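Long-range contacts in 2-dehydro-3-deoxy-D-arabinonate dehydratase (Sulfolobus solfataricus, PDB 2Q1A), which catalyses the dehydration of 2-dehydro-3-deoxy-D-arabinonate to 2,5-dioxopentanoate, a magnesium-dependent step in the conversion of D-arabinonate to 2-oxoglutarate: residues A[75-80]-A[113-118]; A[139-144]-A[258-263]; A[159-164]-A[277-282]. All blocks are in the same frame, centred on the assembly; numbering follows the deposited sequence.

Contact 1 of 3, residues A[75-80]-A[113-118]; sequences EVWGSG and PEIFFK. With 2KT (2-ketobutyric acid), chain C.
The ring of Phe116 folds back over the backbone of Gly78, with Gly78 CA 3.9 Å from the ring centroid. The fold-back follows from chi1 of Phe116 (59°), which sets CG between its own N and carbonyl carbon and sends the ring across the strand pair. A side chain at position 78 would clash with this ring, which is probably why a glycine sits here; Gly80 likewise lies under the carboxylate of Glu114. Gly78 and Phe116 form an antiparallel hydrogen-bonded pair: Gly78 N donates to Phe116 O over 2.9 Å, and Phe116 N to Gly78 O over 3.0 Å. Lys118 N adds a bond to Val76 O (2.9 Å). On the other face, Phe117 directs its edge at Trp77 in a T-shaped pair, the planes 88° apart and Phe117 CD2 3.7 Å from Trp77 CE2. Ile115 CG2 extends the apolar patch at Trp77 CE3. The indole is fixed in rotation by Trp77 NE1, which donates in the ring plane to Glu75 OE1 at 3.0 Å and 171°; Glu75 OE2 forms a salt bridge with Arg123 of the second subunit. A leucine in place of Trp77 would probably leave Glu75 OE1 without this donor and the edge of Phe117 without an aromatic face to rest on. The glycine-bearing face belongs to the active site: Phe116 CZ lies 4.0 Å from O3 of 2-ketobutyric acid, and Lys118 NZ forms a salt bridge with Asp164, a magnesium ligand, and hydrogen-bonds Lys182 O and Cys187 O. On the opposite face Trp77 and Ile115 pack on Leu240 of helix 233-241, while Phe117 stacks on Phe117 of the second subunit. Strand 76-80 lies between strand 114-119 and the parallel strand 250-253, where the Trp77 backbone bonds Ile251 and Thr253.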
loop_
_atom_site.group_PDB
_atom_site.type_symbol
_atom_site.label_atom_id
_atom_site.label_comp_id
_atom_site.label_asym_id
_atom_site.label_seq_id
_atom_site.Cartn_x
_atom_site.Cartn_y
_atom_site.Cartn_z
ATOM N N GLU A 75 15.282 -6.871 14.008
ATOM C CA GLU A 75 15.652 -7.633 15.198
ATOM C C GLU A 75 16.941 -7.060 15.801
ATOM O O GLU A 75 17.785 -6.520 15.077
ATOM C CB GLU A 75 15.857 -9.114 14.852
ATOM C CG GLU A 75 14.713 -9.765 14.071
ATOM C CD GLU A 75 14.866 -11.273 13.904
ATOM O OE1 GLU A 75 15.967 -11.819 14.152
ATOM O OE2 GLU A 75 13.870 -11.918 13.521
ATOM N N VAL A 76 17.080 -7.171 17.122
ATOM C CA VAL A 76 18.332 -6.851 17.808
ATOM C C VAL A 76 18.753 -8.041 18.670
ATOM O O VAL A 76 17.956 -8.560 19.455
ATOM C CB VAL A 76 18.232 -5.566 18.695
ATOM C CG1 VAL A 76 19.597 -5.185 19.234
ATOM C CG2 VAL A 76 17.653 -4.404 17.917
ATOM N N TRP A 77 20.001 -8.471 18.512
ATOM C CA TRP A 77 20.542 -9.560 19.323
ATOM C C TRP A 77 21.790 -9.120 20.073
ATOM O O TRP A 77 22.550 -8.260 19.607
ATOM C CB TRP A 77 20.887 -10.782 18.469
ATOM C CG TRP A 77 19.732 -11.456 17.789
ATOM C CD1 TRP A 77 19.022 -10.988 16.725
ATOM C CD2 TRP A 77 19.192 -12.751 18.091
ATOM N NE1 TRP A 77 18.063 -11.897 16.353
ATOM C CE2 TRP A 77 18.148 -12.993 17.170
ATOM C CE3 TRP A 77 19.490 -13.733 19.047
ATOM C CZ2 TRP A 77 17.389 -14.167 17.184
ATOM C CZ3 TRP A 77 18.733 -14.903 19.059
ATOM C CH2 TRP A 77 17.699 -15.108 18.129
ATOM N N GLY A 78 21.997 -9.736 21.233
ATOM C CA GLY A 78 23.159 -9.462 22.060
ATOM C C GLY A 78 24.113 -10.632 22.193
ATOM O O GLY A 78 23.734 -11.796 22.029
ATOM N N SER A 79 25.365 -10.308 22.486
ATOM C CA SER A 79 26.373 -11.301 22.788
ATOM C C SER A 79 26.842 -11.053 24.212
ATOM O O SER A 79 26.866 -9.913 24.669
ATOM C CB SER A 79 27.534 -11.169 21.820
ATOM O OG SER A 79 28.143 -12.425 21.605
ATOM N N GLY A 80 27.204 -12.116 24.919
ATOM C CA GLY A 80 27.573 -11.989 26.325
ATOM C C GLY A 80 28.968 -12.473 26.661
ATOM O O GLY A 80 29.468 -13.418 26.052
ATOM N N PRO A 113 29.822 -19.308 22.275
ATOM C CA PRO A 113 29.588 -18.036 22.961
ATOM C C PRO A 113 28.128 -17.866 23.376
ATOM O O PRO A 113 27.258 -18.621 22.925
ATOM C CB PRO A 113 29.941 -17.001 21.894
ATOM C CG PRO A 113 29.600 -17.674 20.613
ATOM C CD PRO A 113 29.961 -19.124 20.816
ATOM N N GLU A 114 27.872 -16.884 24.238
ATOM C CA GLU A 114 26.515 -16.545 24.620
ATOM C C GLU A 114 25.903 -15.616 23.574
ATOM O O GLU A 114 26.537 -14.650 23.141
ATOM C CB GLU A 114 26.482 -15.894 26.000
ATOM C CG GLU A 114 25.072 -15.746 26.577
ATOM C CD GLU A 114 24.997 -14.741 27.712
ATOM O OE1 GLU A 114 26.067 -14.288 28.186
ATOM O OE2 GLU A 114 23.865 -14.408 28.130
ATOM N N ILE A 115 24.684 -15.952 23.158
ATOM C CA ILE A 115 23.890 -15.147 22.238
ATOM C C ILE A 115 22.457 -15.156 22.770
ATOM O O ILE A 115 21.915 -16.222 23.082
ATOM C CB ILE A 115 23.902 -15.743 20.796
ATOM C CG1 ILE A 115 25.335 -15.936 20.268
ATOM C CG2 ILE A 115 23.032 -14.921 19.830
ATOM C CD1 ILE A 115 26.035 -14.682 19.775
ATOM N N PHE A 116 21.859 -13.968 22.887
ATOM C CA PHE A 116 20.479 -13.837 23.366
ATOM C C PHE A 116 19.695 -12.848 22.513
ATOM O O PHE A 116 20.287 -12.028 21.803
ATOM C CB PHE A 116 20.448 -13.428 24.846
ATOM C CG PHE A 116 21.136 -12.116 25.134
ATOM C CD1 PHE A 116 20.407 -10.927 25.186
ATOM C CD2 PHE A 116 22.516 -12.069 25.347
ATOM C CE1 PHE A 116 21.040 -9.706 25.438
ATOM C CE2 PHE A 116 23.162 -10.851 25.598
ATOM C CZ PHE A 116 22.419 -9.664 25.646
ATOM N N PHE A 117 18.366 -12.936 22.573
ATOM C CA PHE A 117 17.503 -11.974 21.885
ATOM C C PHE A 117 17.354 -10.722 22.736
ATOM O O PHE A 117 17.011 -10.805 23.925
ATOM C CB PHE A 117 16.128 -12.576 21.571
ATOM C CG PHE A 117 15.251 -11.681 20.733
ATOM C CD1 PHE A 117 14.207 -10.960 21.313
ATOM C CD2 PHE A 117 15.476 -11.543 19.365
ATOM C CE1 PHE A 117 13.392 -10.124 20.543
ATOM C CE2 PHE A 117 14.668 -10.701 18.587
ATOM C CZ PHE A 117 13.626 -9.990 19.181
ATOM N N LYS A 118 17.601 -9.568 22.128
ATOM C CA LYS A 118 17.637 -8.304 22.869
ATOM C C LYS A 118 16.377 -7.447 22.738
ATOM O O LYS A 118 15.796 -7.060 23.757
ATOM C CB LYS A 118 18.891 -7.494 22.514
ATOM C CG LYS A 118 18.971 -6.120 23.179
ATOM C CD LYS A 118 18.945 -6.207 24.703
ATOM C CE LYS A 118 18.645 -4.848 25.316
ATOM N NZ LYS A 118 18.625 -4.890 26.808
HETATM C C4 2KT C . 24.937 -10.670 29.529
HETATM C C3 2KT C . 26.138 -10.370 29.170
HETATM C C2 2KT C . 26.236 -9.265 28.546
HETATM O O3 2KT C . 25.236 -8.619 28.224
HETATM C C 2KT C . 27.444 -8.781 28.226
HETATM O OXT 2KT C . 28.481 -9.412 28.534
HETATM O O 2KT C . 27.519 -7.688 27.613
#

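Contact 2 of 3, residues A[139-144]-A[258-263]; sequences WTLPEP and IVPGRD. With MG (magnesium ion), chain B; 2KT (2-ketobutyric acid), chain C.
Trp139 carries its CG anti to the backbone N (chi1 -180°), and Arg262 bends at chi2 (64°) after an equally extended first torsion; together these lay the arginine chain across the indole. Arg262 CD stands over the centre of the six-membered ring of Trp139, 3.5 Å from its centroid, a CH-pi contact. Beyond it the guanidinium runs nearly flat to the ring, the planes 13° apart, with Arg262 NH2 3.7 Å from Trp139 CB. The inner part is apolar: Leu141 CD2 meets Pro260 CB at 3.8 Å, the two side chains lying alongside in opposite senses, and Pro144 CG touches Ile258 CB at 3.8 Å, those two set square to each other. No direct hydrogen bond joins the segments. Instead one water donates to Pro142 O (3.0 Å) and to Ile258 O (2.8 Å), satisfying two acceptors that face each other. Between the prolines, Glu143 turns to the metal, its OE2 binding magnesium at 2.1 Å beside the chelating 2-ketobutyric acid; Asp164 and Glu145 complete the protein ligands, and Arg89 pairs with Glu143 OE1. Loop 258-263, after strand 250-253, runs in the opposite direction to segment 139-144. Helix 168-173 touches Trp139 and Val259, and Leu210 of strand 207-214 packs against Pro142, Pro144 and Ile258.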
loop_
_atom_site.group_PDB
_atom_site.type_symbol
_atom_site.label_atom_id
_atom_site.label_comp_id
_atom_site.label_asym_id
_atom_site.label_seq_id
_atom_site.Cartn_x
_atom_site.Cartn_y
_atom_site.Cartn_z
ATOM N N TRP A 139 18.207 -2.286 40.644
ATOM C CA TRP A 139 19.594 -2.159 40.185
ATOM C C TRP A 139 19.748 -2.376 38.669
ATOM O O TRP A 139 19.982 -3.499 38.203
ATOM C CB TRP A 139 20.508 -3.097 40.995
ATOM C CG TRP A 139 21.965 -3.058 40.616
ATOM C CD1 TRP A 139 22.715 -1.950 40.322
ATOM C CD2 TRP A 139 22.852 -4.180 40.519
ATOM N NE1 TRP A 139 24.010 -2.318 40.028
ATOM C CE2 TRP A 139 24.121 -3.679 40.141
ATOM C CE3 TRP A 139 22.696 -5.562 40.708
ATOM C CZ2 TRP A 139 25.232 -4.509 39.956
ATOM C CZ3 TRP A 139 23.802 -6.390 40.524
ATOM C CH2 TRP A 139 25.055 -5.858 40.148
ATOM N N THR A 140 19.627 -1.287 37.913
ATOM C CA THR A 140 19.725 -1.324 36.457
ATOM C C THR A 140 20.955 -0.550 35.994
ATOM O O THR A 140 21.180 0.586 36.425
ATOM C CB THR A 140 18.428 -0.773 35.788
ATOM O OG1 THR A 140 17.316 -1.627 36.100
ATOM C CG2 THR A 140 18.578 -0.678 34.276
ATOM N N LEU A 141 21.744 -1.171 35.119
ATOM C CA LEU A 141 22.981 -0.579 34.615
ATOM C C LEU A 141 22.999 -0.473 33.093
ATOM O O LEU A 141 22.501 -1.367 32.409
ATOM C CB LEU A 141 24.196 -1.399 35.074
ATOM C CG LEU A 141 24.609 -1.389 36.552
ATOM C CD1 LEU A 141 25.847 -2.265 36.755
ATOM C CD2 LEU A 141 24.857 0.037 37.069
ATOM N N PRO A 142 23.569 0.617 32.554
ATOM C CA PRO A 142 23.741 0.667 31.108
ATOM C C PRO A 142 24.978 -0.123 30.690
ATOM O O PRO A 142 25.981 -0.121 31.407
ATOM C CB PRO A 142 23.940 2.160 30.832
ATOM C CG PRO A 142 24.564 2.696 32.093
ATOM C CD PRO A 142 24.070 1.837 33.223
ATOM N N GLU A 143 24.908 -0.805 29.551
ATOM C CA GLU A 143 26.062 -1.536 29.052
ATOM C C GLU A 143 26.560 -0.939 27.730
ATOM O O GLU A 143 25.939 -1.125 26.680
ATOM C CB GLU A 143 25.751 -3.032 28.936
ATOM C CG GLU A 143 25.461 -3.719 30.287
ATOM C CD GLU A 143 25.319 -5.245 30.187
ATOM O OE1 GLU A 143 25.058 -5.894 31.229
ATOM O OE2 GLU A 143 25.465 -5.793 29.069
ATOM N N PRO A 144 27.676 -0.195 27.784
ATOM C CA PRO A 144 28.237 0.431 26.587
ATOM C C PRO A 144 28.859 -0.614 25.681
ATOM O O PRO A 144 29.770 -1.328 26.101
ATOM C CB PRO A 144 29.316 1.372 27.143
ATOM C CG PRO A 144 29.684 0.809 28.464
ATOM C CD PRO A 144 28.463 0.107 28.994
ATOM N N ILE A 258 32.595 -2.436 30.464
ATOM C CA ILE A 258 32.476 -1.434 31.520
ATOM C C ILE A 258 31.269 -1.723 32.413
ATOM O O ILE A 258 30.114 -1.570 31.997
ATOM C CB ILE A 258 32.417 0.012 30.952
ATOM C CG1 ILE A 258 33.607 0.272 30.019
ATOM C CG2 ILE A 258 32.392 1.022 32.087
ATOM C CD1 ILE A 258 33.497 1.522 29.178
ATOM N N VAL A 259 31.558 -2.150 33.639
ATOM C CA VAL A 259 30.536 -2.548 34.599
ATOM C C VAL A 259 30.673 -1.724 35.888
ATOM O O VAL A 259 31.548 -2.001 36.712
ATOM C CB VAL A 259 30.621 -4.069 34.927
ATOM C CG1 VAL A 259 29.463 -4.503 35.825
ATOM C CG2 VAL A 259 30.644 -4.906 33.648
ATOM N N PRO A 260 29.826 -0.685 36.054
ATOM C CA PRO A 260 29.726 0.054 37.317
ATOM C C PRO A 260 29.411 -0.853 38.513
ATOM O O PRO A 260 28.975 -1.994 38.333
ATOM C CB PRO A 260 28.560 1.015 37.063
ATOM C CG PRO A 260 28.551 1.213 35.589
ATOM C CD PRO A 260 28.932 -0.121 35.021
ATOM N N GLY A 261 29.635 -0.335 39.720
ATOM C CA GLY A 261 29.440 -1.102 40.947
ATOM C C GLY A 261 27.988 -1.252 41.355
ATOM O O GLY A 261 27.099 -0.622 40.778
ATOM N N ARG A 262 27.764 -2.091 42.365
ATOM C CA ARG A 262 26.428 -2.416 42.882
ATOM C C ARG A 262 25.624 -1.184 43.324
ATOM O O ARG A 262 24.389 -1.196 43.304
ATOM C CB ARG A 262 26.559 -3.434 44.034
ATOM C CG ARG A 262 25.260 -3.845 44.744
ATOM C CD ARG A 262 24.298 -4.579 43.813
ATOM N NE ARG A 262 23.103 -5.078 44.503
ATOM C CZ ARG A 262 22.016 -4.355 44.773
ATOM N NH1 ARG A 262 20.989 -4.919 45.399
ATOM N NH2 ARG A 262 21.947 -3.071 44.433
ATOM N N ASP A 263 26.335 -0.126 43.706
ATOM C CA ASP A 263 25.730 1.107 44.213
ATOM C C ASP A 263 25.459 2.132 43.107
ATOM O O ASP A 263 24.834 3.169 43.356
ATOM C CB ASP A 263 26.647 1.730 45.271
ATOM C CG ASP A 263 28.041 2.038 44.728
ATOM O OD1 ASP A 263 28.589 1.210 43.961
ATOM O OD2 ASP A 263 28.592 3.107 45.070
HETATM MG MG MG B . 25.375 -6.667 27.207
HETATM C C4 2KT C . 24.937 -10.670 29.529
HETATM C C3 2KT C . 26.138 -10.370 29.170
HETATM C C2 2KT C . 26.236 -9.265 28.546
HETATM O O3 2KT C . 25.236 -8.619 28.224
HETATM C C 2KT C . 27.444 -8.781 28.226
HETATM O OXT 2KT C . 28.481 -9.412 28.534
HETATM O O 2KT C . 27.519 -7.688 27.613
HETATM O O HOH W 1 27.553 -2.280 32.849
HETATM O O HOH W 2 25.644 -7.602 25.229
#

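Contact 3 of 3, residues A[159-164]-A[277-282]; sequences YTIMDD and SNIGTL. With MG (magnesium ion), chain B.
Apolar packing carries this contact, and Ile161 is its centre. Its two branches diverge: CG2 lies anti to the backbone N and meets Leu282 CB at 3.9 Å, while CG1, anti to the carbonyl carbon, takes CD1 toward the bulge at 279-280. There Ile161 CD1 lies 3.9 Å from Ile279 CG2, the two isoleucines alongside each other and pointing opposite ways. Ile279 CD1 reaches on to Tyr159 CB at 4.1 Å, widening the apolar patch along the strand.

Between side chain and backbone, Ile161 CD1 approaches Gly280 O to 3.4 Å, a van der Waals contact. Gly280 has backbone angles (phi 145°, psi -147°) at which a beta carbon would collide with the carbonyl O of Ile279, and with Ile279 it faces Ile276 in a classic beta bulge.

Hydrogen bonding across the pair is absent: the strand axes are 7.9 Å apart at 25°, a separation of layers rather than of bonded neighbours. Each strand finds its backbone partners within its own sheet, 159-164 between strands 140-150 and 188-196, and 280-288 beside strands 271-276 and 131-133. Ile161 also packs on Ile274 and Ile276.

Metal binding falls to Asp164, further along the same segment, where OD2 holds magnesium at 2.0 Å and accepts a hydrogen bond from Lys182. The chemistry thus divides along one strand: hydrocarbon branches join two sheet layers, while the carboxylate beyond them serves the active site, probably held in place by the metal bond and the bond from Lys182.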
loop_
_atom_site.group_PDB
_atom_site.type_symbol
_atom_site.label_atom_id
_atom_site.label_comp_id
_atom_site.label_asym_id
_atom_site.label_seq_id
_atom_site.Cartn_x
_atom_site.Cartn_y
_atom_site.Cartn_z
ATOM N N TYR A 159 28.736 0.051 11.675
ATOM C CA TYR A 159 28.953 0.034 13.124
ATOM C C TYR A 159 28.182 1.159 13.786
ATOM O O TYR A 159 27.917 2.187 13.161
ATOM C CB TYR A 159 30.436 0.211 13.459
ATOM C CG TYR A 159 31.359 -0.856 12.913
ATOM C CD1 TYR A 159 31.620 -2.016 13.642
ATOM C CD2 TYR A 159 31.998 -0.690 11.681
ATOM C CE1 TYR A 159 32.482 -2.991 13.151
ATOM C CE2 TYR A 159 32.864 -1.661 11.181
ATOM C CZ TYR A 159 33.094 -2.810 11.921
ATOM O OH TYR A 159 33.944 -3.778 11.437
ATOM N N THR A 160 27.848 0.969 15.060
ATOM C CA THR A 160 27.136 1.970 15.843
ATOM C C THR A 160 27.349 1.736 17.352
ATOM O O THR A 160 27.910 0.710 17.758
ATOM C CB THR A 160 25.622 2.002 15.469
ATOM O OG1 THR A 160 25.013 3.195 15.980
ATOM C CG2 THR A 160 24.888 0.778 16.007
ATOM N N ILE A 161 26.915 2.696 18.169
ATOM C CA ILE A 161 26.972 2.580 19.621
ATOM C C ILE A 161 25.650 2.011 20.120
ATOM O O ILE A 161 24.585 2.519 19.756
ATOM C CB ILE A 161 27.166 3.974 20.283
ATOM C CG1 ILE A 161 28.492 4.607 19.853
ATOM C CG2 ILE A 161 27.025 3.885 21.809
ATOM C CD1 ILE A 161 28.464 6.114 19.849
ATOM N N MET A 162 25.709 0.979 20.960
ATOM C CA MET A 162 24.499 0.483 21.611
ATOM C C MET A 162 24.617 0.473 23.128
ATOM O O MET A 162 25.689 0.234 23.691
ATOM C CB MET A 162 24.096 -0.916 21.103
ATOM C CG MET A 162 22.715 -1.388 21.595
ATOM S SD MET A 162 21.966 -2.745 20.660
ATOM C CE MET A 162 21.267 -1.868 19.266
ATOM N N ASP A 163 23.482 0.722 23.765
ATOM C CA ASP A 163 23.331 0.594 25.190
ATOM C C ASP A 163 22.443 -0.623 25.500
ATOM O O ASP A 163 21.220 -0.566 25.363
ATOM C CB ASP A 163 22.721 1.884 25.736
ATOM C CG ASP A 163 22.678 1.928 27.246
ATOM O OD1 ASP A 163 22.919 0.888 27.895
ATOM O OD2 ASP A 163 22.390 3.019 27.788
ATOM N N ASP A 164 23.069 -1.722 25.917
ATOM C CA ASP A 164 22.338 -2.904 26.364
ATOM C C ASP A 164 21.853 -2.709 27.813
ATOM O O ASP A 164 22.446 -3.213 28.772
ATOM C CB ASP A 164 23.204 -4.173 26.176
ATOM C CG ASP A 164 22.583 -5.432 26.790
ATOM O OD1 ASP A 164 21.350 -5.515 26.950
ATOM O OD2 ASP A 164 23.351 -6.358 27.116
ATOM N N SER A 277 35.225 5.878 19.460
ATOM C CA SER A 277 36.064 6.513 18.438
ATOM C C SER A 277 35.461 6.387 17.038
ATOM O O SER A 277 35.042 5.295 16.630
ATOM C CB SER A 277 37.472 5.894 18.427
ATOM O OG SER A 277 37.981 5.687 19.737
ATOM N N ASN A 278 35.422 7.509 16.317
ATOM C CA ASN A 278 35.007 7.551 14.906
ATOM C C ASN A 278 33.499 7.479 14.674
ATOM O O ASN A 278 33.028 7.686 13.546
ATOM C CB ASN A 278 35.713 6.461 14.092
ATOM C CG ASN A 278 37.223 6.576 14.152
ATOM O OD1 ASN A 278 37.803 7.578 13.728
ATOM N ND2 ASN A 278 37.869 5.544 14.672
ATOM N N ILE A 279 32.746 7.181 15.731
ATOM C CA ILE A 279 31.298 7.069 15.617
ATOM C C ILE A 279 30.638 8.315 16.198
ATOM O O ILE A 279 29.928 9.031 15.488
ATOM C CB ILE A 279 30.757 5.758 16.259
ATOM C CG1 ILE A 279 31.452 4.532 15.636
ATOM C CG2 ILE A 279 29.247 5.666 16.087
ATOM C CD1 ILE A 279 31.068 3.189 16.250
ATOM N N GLY A 280 30.891 8.579 17.480
ATOM C CA GLY A 280 30.362 9.765 18.140
ATOM C C GLY A 280 30.014 9.526 19.593
ATOM O O GLY A 280 30.662 8.730 20.279
ATOM N N THR A 281 28.983 10.221 20.065
ATOM C CA THR A 281 28.554 10.108 21.450
ATOM C C THR A 281 27.040 9.956 21.531
ATOM O O THR A 281 26.297 10.846 21.113
ATOM C CB THR A 281 29.023 11.331 22.299
ATOM O OG1 THR A 281 30.455 11.421 22.267
ATOM C CG2 THR A 281 28.566 11.199 23.743
ATOM N N LEU A 282 26.593 8.824 22.070
ATOM C CA LEU A 282 25.171 8.568 22.281
ATOM C C LEU A 282 24.717 9.103 23.636
ATOM O O LEU A 282 25.247 8.707 24.673
ATOM C CB LEU A 282 24.877 7.065 22.174
ATOM C CG LEU A 282 23.436 6.572 22.372
ATOM C CD1 LEU A 282 22.519 7.039 21.246
ATOM C CD2 LEU A 282 23.396 5.049 22.490
HETATM MG MG MG B . 25.375 -6.667 27.207
HETATM O O HOH W 2 25.644 -7.602 25.229
#

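Overall arrangement
From the N terminus, contact 1 comes first, its segments 75-80 and 113-118 closing a loop of 32 residues before either other contact opens. Contacts 2 and 3 then cross: their segments alternate as 139-144, 159-164, 258-263 and 277-282, each contact closing over more than 110 residues. Strands 140-150 and 156-167 are sheet neighbours, so the first halves of contacts 2 and 3 lie side by side, with a probable hydrogen bond from Asp164 N to Glu143 O. Contact 1 meets contact 3 by packing of Val76 on Met162. Contacts 1 and 2 do not touch, yet both reach 2-ketobutyric acid, while contacts 2 and 3 share the magnesium.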